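PDB 1ZA0: putative acyl-[acyl-carrier-protein] desaturase DesA2 from Mycobacterium tuberculosis, which may act as a di-iron acyl-ACP desaturase, introducing double bonds into acyl chains during mycobacterial fatty acid biosynthesis. Local coordinates for residues A[52-57]-A[123-128]. Sequence-based numbering, arbitrary orientation.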
# COMPACT_ATOMS: atom_id res chain seq x y z
N ARG A 52 12.19 29.35 -9.67
CA ARG A 52 10.99 29.32 -10.51
C ARG A 52 9.92 28.34 -10.05
O ARG A 52 10.20 27.30 -9.42
CB ARG A 52 11.35 28.95 -11.96
CG ARG A 52 11.98 27.60 -12.13
CD ARG A 52 12.46 27.26 -13.56
NE ARG A 52 13.07 25.93 -13.58
CZ ARG A 52 13.14 25.12 -14.63
NH1 ARG A 52 12.63 25.47 -15.81
NH2 ARG A 52 13.72 23.93 -14.48
N ASP A 53 8.68 28.69 -10.38
CA ASP A 53 7.57 27.84 -10.03
C ASP A 53 7.52 26.70 -10.99
O ASP A 53 8.29 26.62 -11.97
CB ASP A 53 6.26 28.59 -10.02
CG ASP A 53 6.03 29.33 -8.71
OD1 ASP A 53 6.72 29.06 -7.69
OD2 ASP A 53 5.18 30.22 -8.65
N TRP A 54 6.68 25.74 -10.65
CA TRP A 54 6.51 24.58 -11.48
C TRP A 54 5.89 24.94 -12.82
O TRP A 54 5.01 25.79 -12.88
CB TRP A 54 5.60 23.57 -10.79
CG TRP A 54 5.43 22.29 -11.55
CD1 TRP A 54 6.30 21.23 -11.59
CD2 TRP A 54 4.32 21.93 -12.40
NE1 TRP A 54 5.79 20.23 -12.39
CE2 TRP A 54 4.58 20.63 -12.90
CE3 TRP A 54 3.13 22.56 -12.77
CZ2 TRP A 54 3.69 19.97 -13.76
CZ3 TRP A 54 2.25 21.91 -13.64
CH2 TRP A 54 2.54 20.61 -14.12
N ASP A 55 6.30 24.24 -13.86
CA ASP A 55 5.48 24.16 -15.08
C ASP A 55 5.62 22.78 -15.75
O ASP A 55 6.56 22.08 -15.45
CB ASP A 55 5.84 25.35 -16.03
CG ASP A 55 7.09 25.13 -16.80
OD1 ASP A 55 8.16 25.62 -16.36
OD2 ASP A 55 7.09 24.49 -17.89
N PRO A 56 4.69 22.39 -16.65
CA PRO A 56 4.69 21.04 -17.29
C PRO A 56 6.01 20.56 -17.94
O PRO A 56 6.26 19.34 -17.95
CB PRO A 56 3.58 21.17 -18.36
CG PRO A 56 2.58 22.14 -17.74
CD PRO A 56 3.55 23.19 -17.12
N SER A 57 6.83 21.50 -18.42
CA SER A 57 8.15 21.26 -19.02
C SER A 57 9.18 20.65 -18.10
O SER A 57 10.18 20.07 -18.54
CB SER A 57 8.71 22.61 -19.59
OG SER A 57 9.72 23.26 -18.75
N GLU A 123 8.19 16.46 -10.75
CA GLU A 123 7.56 15.58 -11.67
C GLU A 123 6.06 15.77 -11.65
O GLU A 123 5.41 15.30 -12.55
CB GLU A 123 7.98 14.12 -11.40
CG GLU A 123 9.38 13.79 -11.92
CD GLU A 123 9.43 13.81 -13.48
OE1 GLU A 123 8.35 13.74 -14.14
OE2 GLU A 123 10.52 14.00 -14.02
N VAL A 124 5.53 16.38 -10.59
CA VAL A 124 4.13 16.77 -10.57
C VAL A 124 4.01 18.18 -10.00
O VAL A 124 4.91 18.67 -9.38
CB VAL A 124 3.24 15.77 -9.76
CG1 VAL A 124 3.34 14.37 -10.34
CG2 VAL A 124 3.68 15.73 -8.32
N ASP A 125 2.91 18.85 -10.30
CA ASP A 125 2.62 20.16 -9.74
C ASP A 125 2.45 20.03 -8.24
O ASP A 125 1.46 19.45 -7.78
CB ASP A 125 1.32 20.65 -10.38
CG ASP A 125 0.94 22.07 -9.96
OD1 ASP A 125 1.66 22.73 -9.18
OD2 ASP A 125 -0.10 22.56 -10.44
N PRO A 126 3.39 20.59 -7.47
CA PRO A 126 3.37 20.40 -6.01
C PRO A 126 2.24 21.18 -5.33
O PRO A 126 1.83 20.82 -4.16
CB PRO A 126 4.73 20.91 -5.55
CG PRO A 126 5.16 21.90 -6.63
CD PRO A 126 4.48 21.48 -7.91
N VAL A 127 1.71 22.19 -6.02
CA VAL A 127 0.59 22.98 -5.45
C VAL A 127 -0.63 22.10 -5.15
O VAL A 127 -1.11 22.08 -4.02
CB VAL A 127 0.22 24.21 -6.32
CG1 VAL A 127 -1.15 24.78 -5.96
CG2 VAL A 127 1.28 25.25 -6.11
N ALA A 128 -1.07 21.35 -6.17
CA ALA A 128 -2.14 20.35 -6.08
C ALA A 128 -2.13 19.47 -4.82
O ALA A 128 -3.18 19.37 -4.13
CB ALA A 128 -2.09 19.45 -7.33
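One face of the W54 indole lies flat against the backbone and side chain of D125, while its opposite face is approached by its own chain, where P56 N sits 3.7 Å above the ring plane, offset toward the rim. At the rim, W54 NE1 donates to the backbone O of R122, just before 123-128, which would restrain the pyrrole end of the indole. D125 CA stands over the middle of the indole. D125 CB makes a CH-pi contact with the six-membered ring, 3.6 Å from its centroid and 15° off the normal. Beyond it the carboxylate lies nearly parallel to the indole, the two planes being 4° apart, and D125 CG is 3.6 Å from W54 CE3. With CG anti to the backbone N (chi1 -177°), W54 extends across to the other loop and lays its ring along the V124-D125 peptide. V124 C meets the same face, near the rim. P126 adds an apolar contact at the root of the side chain, its CD 3.7 Å from W54 CB and obliquely placed to the ring.

The contact joins two loops of this ferritin-like helical desaturase, one leading into helix 63-77 and the other following helix 95-121, away from the metal site. V124 turns its side chain away from W54, onto T66 and E70 of helix 63-77. No hydrogen bond links the two segments. V127 N donates to D125 OD1 (3.2 Å) from above the carboxylate plane, closing an Asx turn. S57 N to D55 OD2 (3.0 Å) closes a second Asx turn after W54.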